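Local coordinates for protein glycoside hydrolase family 81 (Clostridium thermocellum, PDB 6FOP) that probably hydrolyses beta-1,3-glucans such as laminarin, contributing to glucan breakdown by the cellulosome of this bacterium, at residues Lys86-Val91 against Val170-Phe175; Ala134-Thr139 against Phe201-Leu206; Trp397-Gly402 against Glu411-His416; Asn567-Glu572 against Gln610-Lys615; Lys615-Met620 against Val639-Glu644. All blocks are in the same frame, centred on the assembly; numbering follows the deposited sequence. Where two conformers were deposited one is given.

Contact 1: Lys86-Val91 against Val170-Phe175; sequences KNDFTV and VNYGLF
V170 meets the polar end of the segment 86-91: its CG2 methyl lies 3.8 Å from D88 OD2 and 3.9 Å from K86 NZ, the valine and lysine approaching tip to tip. The ammonium group is turned inward by the bend at the end of the lysine chain and forms a salt bridge with D88, NZ to OD1 2.7 Å, on the syn lone pair. Y172 comes next along the strand and carries most of the contact. Its hydroxyl donates to D88, OH to OD2 2.7 Å, on the anti lone pair of that carboxylate oxygen, with ring and carboxylate planes 66° apart. Tyrosine suits the place because the same ring offers a face to F89. The phenylalanine enters edge-on in a T-shaped pair, CE2 over the centre of the tyrosine ring, with centroids 4.8 Å apart and planes at 81°. F89 gets there with CG between its backbone N and carbonyl carbon (chi1 55°). L174 completes the apolar end, its CD2 4.3 Å from F89 CZ. The buried D88 is further held by the backbone N of K71 and by N168. D88 and F89 form a classic beta bulge opposite V69. The contact joins two antiparallel sheets through their side chains: strand 89-93 lies between strands 66-70 and 143-147, while strand 170-175 lies between strands 162-167 and 200-206.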
# COMPACT_ATOMS: atom_id res chain seq x y z
N LYS A 86 3.04 23.42 1.30
CA LYS A 86 3.46 24.80 1.50
C LYS A 86 3.02 25.24 2.90
O LYS A 86 2.07 24.73 3.46
CB LYS A 86 2.89 25.74 0.41
CG LYS A 86 1.39 25.67 0.27
CD LYS A 86 0.73 26.92 -0.20
CE LYS A 86 -0.69 26.65 -0.61
NZ LYS A 86 -1.68 26.83 0.45
N ASN A 87 3.74 26.21 3.43
CA ASN A 87 3.46 26.83 4.74
C ASN A 87 2.39 27.89 4.63
O ASN A 87 2.64 28.99 4.11
CB ASN A 87 4.78 27.42 5.26
CG ASN A 87 4.66 28.08 6.62
OD1 ASN A 87 4.09 27.54 7.54
ND2 ASN A 87 5.26 29.26 6.74
N ASP A 88 1.17 27.58 5.08
CA ASP A 88 0.16 28.63 5.22
C ASP A 88 0.37 29.32 6.57
O ASP A 88 0.30 30.56 6.65
CB ASP A 88 -1.27 28.05 5.08
CG ASP A 88 -1.59 27.60 3.66
OD1 ASP A 88 -1.05 28.17 2.69
OD2 ASP A 88 -2.43 26.64 3.52
N PHE A 89 0.62 28.56 7.62
CA PHE A 89 1.06 29.15 8.90
C PHE A 89 1.87 28.13 9.66
O PHE A 89 1.68 26.90 9.50
CB PHE A 89 -0.11 29.66 9.76
CG PHE A 89 -1.15 28.63 10.04
CD1 PHE A 89 -1.04 27.82 11.18
CD2 PHE A 89 -2.26 28.50 9.23
CE1 PHE A 89 -2.01 26.88 11.47
CE2 PHE A 89 -3.22 27.56 9.51
CZ PHE A 89 -3.12 26.76 10.65
N THR A 90 2.77 28.63 10.51
CA THR A 90 3.54 27.78 11.38
C THR A 90 2.99 27.91 12.81
O THR A 90 2.82 29.02 13.33
CB THR A 90 5.05 28.13 11.31
OG1 THR A 90 5.55 27.80 10.00
CG2 THR A 90 5.83 27.40 12.33
N VAL A 91 2.69 26.77 13.43
CA VAL A 91 2.29 26.71 14.82
C VAL A 91 3.57 26.66 15.63
O VAL A 91 4.24 25.64 15.68
CB VAL A 91 1.41 25.48 15.10
CG1 VAL A 91 1.07 25.36 16.58
CG2 VAL A 91 0.13 25.52 14.28
N VAL A 170 -6.91 29.96 1.44
CA VAL A 170 -7.35 28.79 2.20
C VAL A 170 -7.98 29.28 3.50
O VAL A 170 -7.38 30.09 4.23
CB VAL A 170 -6.16 27.86 2.53
CG1 VAL A 170 -6.62 26.62 3.28
CG2 VAL A 170 -5.43 27.44 1.25
N ASN A 171 -9.20 28.83 3.77
CA ASN A 171 -9.90 29.15 4.98
C ASN A 171 -9.55 28.19 6.10
O ASN A 171 -9.52 26.97 5.88
CB ASN A 171 -11.41 29.14 4.72
CG ASN A 171 -11.82 30.15 3.69
OD1 ASN A 171 -11.70 31.35 3.92
ND2 ASN A 171 -12.23 29.68 2.52
N TYR A 172 -9.24 28.73 7.28
CA TYR A 172 -8.98 27.95 8.47
C TYR A 172 -9.77 28.45 9.66
O TYR A 172 -10.07 29.64 9.78
CB TYR A 172 -7.51 28.02 8.87
CG TYR A 172 -6.54 27.34 7.96
CD1 TYR A 172 -6.23 26.01 8.14
CD2 TYR A 172 -5.90 28.05 6.94
CE1 TYR A 172 -5.29 25.39 7.34
CE2 TYR A 172 -4.98 27.43 6.10
CZ TYR A 172 -4.68 26.10 6.31
OH TYR A 172 -3.77 25.47 5.49
N GLY A 173 -10.06 27.52 10.56
CA GLY A 173 -10.53 27.83 11.90
C GLY A 173 -9.39 27.64 12.87
O GLY A 173 -8.64 26.67 12.77
N LEU A 174 -9.27 28.58 13.82
CA LEU A 174 -8.31 28.50 14.93
C LEU A 174 -9.13 28.41 16.19
O LEU A 174 -9.90 29.32 16.49
CB LEU A 174 -7.39 29.70 14.96
CG LEU A 174 -6.69 30.12 13.68
CD1 LEU A 174 -5.90 31.38 13.92
CD2 LEU A 174 -5.80 29.00 13.15
N PHE A 175 -9.01 27.28 16.90
CA PHE A 175 -9.92 26.95 18.01
C PHE A 175 -9.20 26.88 19.32
O PHE A 175 -8.39 25.98 19.57
CB PHE A 175 -10.62 25.61 17.73
CG PHE A 175 -11.31 25.58 16.40
CD1 PHE A 175 -12.52 26.25 16.21
CD2 PHE A 175 -10.78 24.86 15.32
CE1 PHE A 175 -13.16 26.23 14.96
CE2 PHE A 175 -11.41 24.84 14.08
CZ PHE A 175 -12.62 25.50 13.90

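Contact 2: Ala134-Thr139 against Phe201-Leu206; sequences AYFVFT and FSIAVL
F136 and I203 meet because each first torsion turns its side chain along the shared face of the sheet: F136 has CG beside its backbone N (chi1 -55°), whereas I203 tucks CG1 between N and the carbonyl carbon (chi1 69°). The outcome is F136 CE1 4.2 Å from I203 CG1, the methylene lying at the ring edge. F201 CD2 comes to 4.2 Å from F136 CD1, which lies at the edge of the F201 ring, and A134 fits a small methyl beside I203. F138 adds its ring obliquely to F201 CB. On the other face Y135 CD1 rests 3.9 Å from S202 CB; the small serine presents this carbon to the ring, which lies obliquely to it, while its hydroxyl bonds to the carbonyl of A221. Beneath the side chains runs an antiparallel ladder. A134 with I203 and F136 with F201 are hydrogen-bonded pairs, exemplified by I203 N to A134 O at 3.0 Å and F136 N to F201 O at 2.8 Å; Y135 with S202 is the non-hydrogen-bonded pair between them. This ladder lies inside the eight-stranded antiparallel sheet, where strand 121-128 flanks 133-139, strand 170-175 flanks 200-206, and helix 211-220 packs on A204 and L206.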
# COMPACT_ATOMS: atom_id res chain seq x y z
N ALA A 134 -6.05 19.50 12.92
CA ALA A 134 -4.81 19.10 13.60
C ALA A 134 -4.95 19.59 15.04
O ALA A 134 -5.55 20.65 15.29
CB ALA A 134 -3.56 19.65 12.95
N TYR A 135 -4.46 18.79 15.97
CA TYR A 135 -4.69 19.00 17.40
C TYR A 135 -3.36 19.19 18.13
O TYR A 135 -2.39 18.51 17.83
CB TYR A 135 -5.41 17.80 18.01
CG TYR A 135 -6.64 17.33 17.24
CD1 TYR A 135 -7.85 17.97 17.33
CD2 TYR A 135 -6.56 16.23 16.40
CE1 TYR A 135 -8.96 17.55 16.65
CE2 TYR A 135 -7.67 15.79 15.70
CZ TYR A 135 -8.86 16.43 15.80
OH TYR A 135 -9.97 15.97 15.10
N PHE A 136 -3.34 20.12 19.10
CA PHE A 136 -2.11 20.49 19.77
C PHE A 136 -2.31 20.63 21.28
O PHE A 136 -3.38 21.08 21.73
CB PHE A 136 -1.59 21.84 19.23
CG PHE A 136 -1.40 21.87 17.73
CD1 PHE A 136 -2.43 22.23 16.89
CD2 PHE A 136 -0.18 21.52 17.17
CE1 PHE A 136 -2.27 22.23 15.51
CE2 PHE A 136 -0.01 21.52 15.79
CZ PHE A 136 -1.05 21.89 14.97
N VAL A 137 -1.26 20.28 22.02
CA VAL A 137 -1.21 20.56 23.46
C VAL A 137 0.12 21.27 23.71
O VAL A 137 1.17 20.82 23.25
CB VAL A 137 -1.32 19.27 24.30
CG1 VAL A 137 -1.03 19.57 25.78
CG2 VAL A 137 -2.72 18.70 24.15
N PHE A 138 0.04 22.38 24.44
CA PHE A 138 1.19 23.23 24.77
C PHE A 138 1.59 23.08 26.24
O PHE A 138 0.74 22.88 27.12
CB PHE A 138 0.84 24.69 24.49
CG PHE A 138 0.89 25.04 23.04
CD1 PHE A 138 -0.08 24.57 22.16
CD2 PHE A 138 1.92 25.79 22.56
CE1 PHE A 138 0.03 24.85 20.80
CE2 PHE A 138 2.03 26.08 21.21
CZ PHE A 138 1.08 25.62 20.34
N THR A 139 2.90 23.19 26.51
CA THR A 139 3.37 23.47 27.85
C THR A 139 4.36 24.64 27.79
O THR A 139 5.02 24.89 26.78
CB THR A 139 4.09 22.27 28.49
OG1 THR A 139 5.39 22.09 27.88
CG2 THR A 139 3.24 21.02 28.44
N PHE A 201 -5.37 23.20 21.89
CA PHE A 201 -5.52 24.19 20.79
C PHE A 201 -5.67 23.36 19.52
O PHE A 201 -4.92 22.40 19.35
CB PHE A 201 -4.28 25.07 20.71
CG PHE A 201 -4.33 26.13 19.66
CD1 PHE A 201 -4.94 27.36 19.93
CD2 PHE A 201 -3.80 25.91 18.40
CE1 PHE A 201 -4.99 28.34 18.99
CE2 PHE A 201 -3.86 26.92 17.43
CZ PHE A 201 -4.47 28.12 17.73
N SER A 202 -6.63 23.69 18.66
CA SER A 202 -6.75 22.96 17.39
C SER A 202 -6.97 23.90 16.24
O SER A 202 -7.34 25.07 16.44
CB SER A 202 -7.86 21.90 17.45
OG SER A 202 -9.12 22.51 17.62
N ILE A 203 -6.78 23.39 15.03
CA ILE A 203 -7.04 24.14 13.80
C ILE A 203 -7.81 23.21 12.87
O ILE A 203 -7.75 21.97 13.04
CB ILE A 203 -5.75 24.66 13.14
CG1 ILE A 203 -4.89 23.53 12.55
CG2 ILE A 203 -4.94 25.48 14.14
CD1 ILE A 203 -5.25 23.08 11.15
N ALA A 204 -8.53 23.78 11.92
CA ALA A 204 -9.12 23.00 10.81
C ALA A 204 -8.99 23.75 9.55
O ALA A 204 -9.12 24.98 9.53
CB ALA A 204 -10.59 22.67 11.03
N VAL A 205 -8.78 23.03 8.46
CA VAL A 205 -8.97 23.59 7.14
C VAL A 205 -10.47 23.50 6.79
O VAL A 205 -11.10 22.46 6.97
CB VAL A 205 -8.10 22.94 6.06
CG1 VAL A 205 -8.32 21.42 5.92
CG2 VAL A 205 -8.31 23.62 4.71
N LEU A 206 -11.03 24.65 6.41
CA LEU A 206 -12.47 24.78 6.18
C LEU A 206 -12.75 24.79 4.70
O LEU A 206 -11.93 25.25 3.92
CB LEU A 206 -12.95 26.11 6.78
CG LEU A 206 -12.65 26.28 8.27
CD1 LEU A 206 -12.97 27.70 8.71
CD2 LEU A 206 -13.41 25.27 9.11

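Contact 3: Trp397-Gly402 against Glu411-His416; sequences WGTLIG and EELNDH
The backbones of I401 and H416 stay apart, CA to CA 8.2 Å, so side chains bridge a strand and the loop and first residue of helix 416-433. L413 is the apolar centre. Its CD2 methyl meets T399 CG2 tip to tip at 3.6 Å and crosses I401 at about a right angle, L413 CD2 to I401 CD1 4.1 Å, while L413 CD1 reaches W397 CB. Threonine suits its position by having two different branches: with OG1 opposite the backbone N (chi1 -178°), CG2 faces the leucine and the hydroxyl lies at the edge of the H416 ring, 3.3 Å from CE1. The carbonyl O of L400, hydrogen-bonded by Y420 OH, is equally close to H416 CE1 but oblique to the ring. D453, outside both segments, ties the polar ends: OD1 bonds to T399 OG1 and L400 N, OD2 to H416 ND1, while H416 NE2 bonds to S409 O. Bonds at both nitrogens therefore fix the rotation of the buried imidazole.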
# COMPACT_ATOMS: atom_id res chain seq x y z
N TRP A 397 15.29 -0.74 15.16
CA TRP A 397 14.03 -0.47 14.48
C TRP A 397 13.01 -1.60 14.64
O TRP A 397 11.81 -1.35 14.76
CB TRP A 397 14.26 -0.19 12.98
CG TRP A 397 14.97 1.12 12.74
CD1 TRP A 397 16.33 1.34 12.83
CD2 TRP A 397 14.39 2.38 12.43
NE1 TRP A 397 16.62 2.65 12.56
CE2 TRP A 397 15.45 3.32 12.33
CE3 TRP A 397 13.08 2.82 12.23
CZ2 TRP A 397 15.23 4.66 12.00
CZ3 TRP A 397 12.86 4.14 11.92
CH2 TRP A 397 13.93 5.05 11.81
N GLY A 398 13.49 -2.84 14.59
CA GLY A 398 12.59 -4.02 14.60
C GLY A 398 12.17 -4.39 13.18
O GLY A 398 11.05 -4.08 12.73
N THR A 399 13.09 -5.05 12.49
CA THR A 399 12.90 -5.42 11.08
C THR A 399 13.81 -6.56 10.73
O THR A 399 14.92 -6.66 11.26
CB THR A 399 13.11 -4.19 10.13
OG1 THR A 399 12.89 -4.57 8.76
CG2 THR A 399 14.50 -3.62 10.24
N LEU A 400 13.35 -7.40 9.80
CA LEU A 400 14.16 -8.47 9.21
C LEU A 400 14.70 -8.02 7.87
O LEU A 400 13.92 -7.65 6.99
CB LEU A 400 13.28 -9.71 9.03
CG LEU A 400 13.96 -11.04 9.02
CD1 LEU A 400 14.53 -11.40 10.42
CD2 LEU A 400 13.00 -12.11 8.49
N ILE A 401 16.03 -8.08 7.72
CA ILE A 401 16.73 -7.62 6.53
C ILE A 401 17.46 -8.82 5.95
O ILE A 401 18.23 -9.48 6.63
CB ILE A 401 17.76 -6.50 6.85
CG1 ILE A 401 17.06 -5.30 7.53
CG2 ILE A 401 18.54 -6.09 5.60
CD1 ILE A 401 18.02 -4.34 8.19
N GLY A 402 17.23 -9.09 4.67
CA GLY A 402 17.98 -10.14 3.99
C GLY A 402 19.28 -9.62 3.42
O GLY A 402 19.32 -8.50 2.87
N GLU A 411 19.70 -0.03 4.41
CA GLU A 411 19.96 1.24 5.07
C GLU A 411 18.76 2.16 5.11
O GLU A 411 18.66 3.03 6.00
CB GLU A 411 21.07 2.02 4.36
CG GLU A 411 22.42 1.39 4.46
CD GLU A 411 23.47 2.32 3.95
OE1 GLU A 411 23.60 2.45 2.70
OE2 GLU A 411 24.13 2.95 4.81
N GLU A 412 17.83 1.98 4.18
CA GLU A 412 16.66 2.84 4.06
C GLU A 412 15.35 2.13 4.37
O GLU A 412 14.27 2.74 4.32
CB GLU A 412 16.60 3.42 2.66
CG GLU A 412 17.76 4.33 2.32
CD GLU A 412 17.69 4.79 0.89
OE1 GLU A 412 16.67 5.38 0.51
OE2 GLU A 412 18.65 4.56 0.13
N LEU A 413 15.43 0.82 4.64
CA LEU A 413 14.24 -0.01 4.81
C LEU A 413 13.27 0.14 3.66
O LEU A 413 12.03 0.06 3.80
CB LEU A 413 13.58 0.22 6.19
CG LEU A 413 14.47 -0.21 7.36
CD1 LEU A 413 13.72 -0.01 8.66
CD2 LEU A 413 15.04 -1.63 7.26
N ASN A 414 13.83 0.29 2.46
CA ASN A 414 12.98 0.34 1.27
C ASN A 414 12.45 -1.04 0.86
O ASN A 414 13.15 -2.04 0.98
CB ASN A 414 13.73 0.87 0.06
CG ASN A 414 14.15 2.32 0.18
OD1 ASN A 414 13.56 3.12 0.91
ND2 ASN A 414 15.23 2.66 -0.53
N ASP A 415 11.21 -1.08 0.39
CA ASP A 415 10.81 -2.13 -0.55
C ASP A 415 10.70 -3.54 0.02
O ASP A 415 10.73 -4.51 -0.75
CB ASP A 415 11.76 -2.19 -1.77
CG ASP A 415 11.84 -0.90 -2.57
OD1 ASP A 415 11.11 0.04 -2.26
OD2 ASP A 415 12.67 -0.84 -3.51
N HIS A 416 10.55 -3.73 1.33
CA HIS A 416 10.56 -5.11 1.80
C HIS A 416 9.41 -5.92 1.22
O HIS A 416 9.54 -7.14 1.02
CB HIS A 416 10.55 -5.21 3.33
CG HIS A 416 11.86 -4.84 3.95
ND1 HIS A 416 12.17 -5.15 5.26
CD2 HIS A 416 12.93 -4.17 3.46
CE1 HIS A 416 13.39 -4.72 5.54
NE2 HIS A 416 13.87 -4.11 4.47

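Contact 4: Asn567-Glu572 against Gln610-Lys615; sequences NGTNSE and QPPNWK
N613 spends both ends of its amide on the segment 567-572. OD1 accepts from T569 OG1 at 2.6 Å, in the carbonyl plane and on a lone pair, while ND2 donates to E572 OE2 at 3.0 Å from within its own amide plane, coming down on the carboxylate from above that group's plane. S571 OG, opposite the backbone N (chi1 179°), gives a third bond to N613 O at 2.8 Å. W614 provides the apolar part: E572 CG sits over the centre of its six-membered ring, 3.8 Å from the centroid, a CH-pi contact. P612 packs against T569 CG2. Behind this shell T569 and E572 form the capping box of helix 570-575, with T569 N to E572 OE2 2.9 Å and E572 N to T569 OG1 3.1 Å. W566 NE1 holds the other glutamate oxygen. E572 OE2 takes T569 N and N613 ND2 from opposite faces of its carboxylate plane, which fixes the rotation of the group; these donors, with W566, would be expected to favour the ionised form.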
# COMPACT_ATOMS: atom_id res chain seq x y z
N ASN A 567 15.89 5.51 -16.97
CA ASN A 567 15.56 6.08 -18.27
C ASN A 567 15.06 4.97 -19.20
O ASN A 567 15.74 4.55 -20.12
CB ASN A 567 16.78 6.79 -18.85
CG ASN A 567 16.47 7.55 -20.12
OD1 ASN A 567 15.31 7.80 -20.46
ND2 ASN A 567 17.50 7.92 -20.83
N GLY A 568 13.85 4.51 -18.92
CA GLY A 568 13.25 3.41 -19.69
C GLY A 568 12.28 3.93 -20.73
O GLY A 568 11.99 5.13 -20.80
N THR A 569 11.80 3.01 -21.56
CA THR A 569 10.81 3.36 -22.56
C THR A 569 9.45 3.54 -21.88
O THR A 569 9.26 3.17 -20.69
CB THR A 569 10.64 2.24 -23.60
OG1 THR A 569 10.05 1.12 -22.97
CG2 THR A 569 11.98 1.86 -24.27
N ASN A 570 8.50 4.07 -22.63
CA ASN A 570 7.13 4.17 -22.13
C ASN A 570 6.47 2.81 -21.95
O ASN A 570 5.56 2.66 -21.12
CB ASN A 570 6.30 5.14 -22.98
CG ASN A 570 6.76 6.57 -22.83
OD1 ASN A 570 7.51 7.13 -23.67
ND2 ASN A 570 6.41 7.15 -21.74
N SER A 571 6.95 1.80 -22.67
CA SER A 571 6.55 0.42 -22.38
C SER A 571 6.97 -0.01 -20.97
O SER A 571 6.17 -0.61 -20.24
CB SER A 571 7.06 -0.54 -23.43
OG SER A 571 6.66 -1.85 -23.11
N GLU A 572 8.22 0.27 -20.61
CA GLU A 572 8.67 0.03 -19.24
C GLU A 572 7.87 0.85 -18.21
O GLU A 572 7.47 0.32 -17.18
CB GLU A 572 10.17 0.29 -19.09
CG GLU A 572 11.01 -0.72 -19.87
CD GLU A 572 12.45 -0.31 -19.98
OE1 GLU A 572 13.22 -0.68 -19.07
OE2 GLU A 572 12.80 0.40 -20.96
N GLN A 610 3.98 -1.35 -32.19
CA GLN A 610 4.07 -2.43 -31.20
C GLN A 610 5.03 -1.98 -30.11
O GLN A 610 5.85 -1.10 -30.33
CB GLN A 610 4.56 -3.74 -31.85
CG GLN A 610 3.49 -4.42 -32.66
CD GLN A 610 4.00 -5.63 -33.44
OE1 GLN A 610 5.20 -5.91 -33.49
NE2 GLN A 610 3.07 -6.35 -34.03
N PRO A 611 4.97 -2.61 -28.93
CA PRO A 611 5.89 -2.17 -27.86
C PRO A 611 7.34 -2.31 -28.28
O PRO A 611 7.68 -3.30 -28.94
CB PRO A 611 5.60 -3.13 -26.71
CG PRO A 611 4.31 -3.79 -27.05
CD PRO A 611 4.15 -3.76 -28.52
N PRO A 612 8.19 -1.33 -27.99
CA PRO A 612 9.60 -1.47 -28.41
C PRO A 612 10.38 -2.51 -27.61
O PRO A 612 11.38 -3.05 -28.09
CB PRO A 612 10.16 -0.06 -28.18
CG PRO A 612 9.32 0.47 -27.06
CD PRO A 612 7.94 -0.01 -27.39
N ASN A 613 9.91 -2.74 -26.39
CA ASN A 613 10.51 -3.65 -25.45
C ASN A 613 9.47 -4.08 -24.41
O ASN A 613 8.32 -3.62 -24.45
CB ASN A 613 11.80 -3.07 -24.83
CG ASN A 613 11.56 -1.90 -23.91
OD1 ASN A 613 10.51 -1.26 -23.93
ND2 ASN A 613 12.55 -1.61 -23.12
N TRP A 614 9.84 -5.02 -23.55
CA TRP A 614 8.88 -5.68 -22.64
C TRP A 614 7.62 -6.13 -23.37
O TRP A 614 6.50 -6.03 -22.86
CB TRP A 614 8.55 -4.81 -21.42
CG TRP A 614 9.65 -4.73 -20.42
CD1 TRP A 614 10.94 -5.16 -20.55
CD2 TRP A 614 9.56 -4.16 -19.10
NE1 TRP A 614 11.64 -4.91 -19.40
CE2 TRP A 614 10.83 -4.27 -18.50
CE3 TRP A 614 8.52 -3.57 -18.37
CZ2 TRP A 614 11.10 -3.81 -17.21
CZ3 TRP A 614 8.79 -3.12 -17.09
CH2 TRP A 614 10.07 -3.23 -16.53
N LYS A 615 7.83 -6.69 -24.58
CA LYS A 615 6.68 -7.13 -25.37
C LYS A 615 5.92 -8.27 -24.68
O LYS A 615 4.70 -8.35 -24.81
CB LYS A 615 7.12 -7.64 -26.74
CG LYS A 615 7.57 -6.57 -27.73
CD LYS A 615 7.92 -7.24 -29.06
CE LYS A 615 8.03 -6.26 -30.21
NZ LYS A 615 9.23 -5.41 -30.06

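Contact 5: Lys615-Met620 against Val639-Glu644; sequences KDIQYM and VPEDGE
D616 and E641 join the first turn of helix 615-622 to a loop containing a type I beta turn, E641 to E644, within the family 81 C-terminal domain. D616 sets CG between its backbone N and carbonyl carbon (chi1 50°), which directs the carboxylate at the loop: OD2 accepts from E641 N at 2.8 Å, on the syn side and 19° out of the carboxylate plane. A short acid suits this place: it lets the helix backbone lie near the loop, and its two oxygens serve E641 N and a water separately. I617 bends at its second torsion too, which turns CD1 to E644 CG at 3.7 Å and leaves CG1 near E641 CB. E644 has a first torsion well off a staggered position (-104°) and a second bend; its aliphatic part faces I617, and H648 takes OE1. M620 reaches E644 from the opposite direction, but its two conformers leave the closeness doubtful. E641 bends at chi2, carrying its carboxylate away from the helix: OE1 accepts from G643 N and OE2 forms a salt bridge with K344. One water donates to D616 OD1 and to V639 O, at 2.7 Å from each.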
# COMPACT_ATOMS: atom_id res chain seq x y z
N LYS A 615 7.83 -6.69 -24.58
CA LYS A 615 6.68 -7.13 -25.37
C LYS A 615 5.92 -8.27 -24.68
O LYS A 615 4.70 -8.35 -24.81
CB LYS A 615 7.12 -7.64 -26.74
CG LYS A 615 7.57 -6.57 -27.73
CD LYS A 615 7.92 -7.24 -29.06
CE LYS A 615 8.03 -6.26 -30.21
NZ LYS A 615 9.23 -5.41 -30.06
N ASP A 616 6.65 -9.15 -23.97
CA ASP A 616 5.99 -10.21 -23.19
C ASP A 616 5.00 -9.65 -22.16
O ASP A 616 3.83 -10.04 -22.13
CB ASP A 616 6.97 -11.19 -22.54
CG ASP A 616 8.10 -10.54 -21.75
OD1 ASP A 616 8.31 -9.29 -21.80
OD2 ASP A 616 8.79 -11.29 -21.04
N ILE A 617 5.48 -8.71 -21.34
CA ILE A 617 4.64 -8.09 -20.31
C ILE A 617 3.46 -7.40 -21.00
O ILE A 617 2.31 -7.52 -20.56
CB ILE A 617 5.44 -7.07 -19.51
CG1 ILE A 617 6.65 -7.69 -18.82
CG2 ILE A 617 4.56 -6.37 -18.49
CD1 ILE A 617 6.37 -8.83 -17.92
N GLN A 618 3.73 -6.65 -22.09
CA GLN A 618 2.66 -5.89 -22.75
C GLN A 618 1.65 -6.78 -23.43
O GLN A 618 0.45 -6.47 -23.45
CB GLN A 618 3.23 -4.89 -23.75
CG GLN A 618 4.01 -3.77 -23.10
CD GLN A 618 3.15 -2.86 -22.27
OE1 GLN A 618 1.93 -2.87 -22.39
NE2 GLN A 618 3.79 -2.03 -21.44
N TYR A 619 2.11 -7.89 -24.02
CA TYR A 619 1.13 -8.77 -24.67
C TYR A 619 0.32 -9.59 -23.66
O TYR A 619 -0.86 -9.88 -23.92
CB TYR A 619 1.79 -9.67 -25.71
CG TYR A 619 2.47 -8.95 -26.85
CD1 TYR A 619 2.07 -7.68 -27.26
CD2 TYR A 619 3.51 -9.55 -27.54
CE1 TYR A 619 2.67 -7.03 -28.33
CE2 TYR A 619 4.13 -8.90 -28.60
CZ TYR A 619 3.73 -7.64 -28.97
OH TYR A 619 4.33 -7.01 -30.04
N MET A 620 0.90 -9.92 -22.49
CA MET A 620 0.10 -10.51 -21.41
C MET A 620 -0.99 -9.55 -20.95
O MET A 620 -2.14 -9.96 -20.71
CB MET A 620 0.97 -10.90 -20.24
CG MET A 620 1.83 -12.12 -20.53
SD MET A 620 2.65 -12.65 -19.00
CE MET A 620 3.92 -11.42 -18.81
N VAL A 639 12.88 -11.72 -26.04
CA VAL A 639 13.71 -12.12 -24.91
C VAL A 639 12.92 -11.77 -23.64
O VAL A 639 12.57 -10.61 -23.45
CB VAL A 639 15.05 -11.37 -24.93
CG1 VAL A 639 15.88 -11.73 -23.70
CG2 VAL A 639 15.82 -11.73 -26.20
N PRO A 640 12.57 -12.75 -22.81
CA PRO A 640 11.74 -12.47 -21.64
C PRO A 640 12.30 -11.39 -20.74
O PRO A 640 13.52 -11.33 -20.53
CB PRO A 640 11.70 -13.81 -20.89
CG PRO A 640 11.85 -14.82 -21.99
CD PRO A 640 12.85 -14.20 -22.92
N GLU A 641 11.41 -10.56 -20.20
CA GLU A 641 11.73 -9.78 -19.04
C GLU A 641 12.31 -10.72 -17.96
O GLU A 641 11.94 -11.90 -17.88
CB GLU A 641 10.51 -8.99 -18.57
CG GLU A 641 10.82 -7.93 -17.51
CD GLU A 641 10.94 -8.45 -16.10
OE1 GLU A 641 10.30 -9.47 -15.79
OE2 GLU A 641 11.70 -7.83 -15.31
N ASP A 642 13.26 -10.25 -17.16
CA ASP A 642 14.00 -11.17 -16.31
C ASP A 642 13.18 -12.00 -15.29
O ASP A 642 13.61 -13.09 -14.90
CB ASP A 642 15.09 -10.40 -15.54
CG ASP A 642 16.13 -9.77 -16.45
OD1 ASP A 642 16.90 -10.48 -17.10
OD2 ASP A 642 16.19 -8.52 -16.52
N GLY A 643 12.02 -11.49 -14.88
CA GLY A 643 11.14 -12.21 -14.01
C GLY A 643 10.12 -13.11 -14.69
O GLY A 643 9.31 -13.75 -14.02
N GLU A 644 10.14 -13.13 -16.03
CA GLU A 644 9.16 -13.84 -16.83
C GLU A 644 9.83 -15.03 -17.57
O GLU A 644 11.05 -15.15 -17.61
CB GLU A 644 8.58 -12.90 -17.88
CG GLU A 644 7.22 -12.41 -17.59
CD GLU A 644 6.18 -13.50 -17.31
OE1 GLU A 644 6.24 -14.69 -17.73
OE2 GLU A 644 5.24 -13.13 -16.65
O HOH W 1 10.73 -8.64 -22.92

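In the fold
Contacts 1 and 2 share the eight-stranded sheet, where strands 170-175 and 200-206 are neighbours and F175 N probably bonds to S202 O. Contact 2 pairs strands within that sheet by backbone bonds, whereas contact 1 joins it to another sheet by side chains alone. Contact 3, also buried, stands apart, its centre about 34 Å from that of contact 2, and combines apolar packing with polar groups satisfied by outside partners. Contacts 4 and 5 meet at K615, where their segments overlap: contact 4 holds the loop before helix 615-622, contact 5 its first turn. Only contact 4 is partly buried, relying on hydrogen bonds made by side chains, with a CH-pi contact; contact 5 mixes a carboxylate bond with apolar packing.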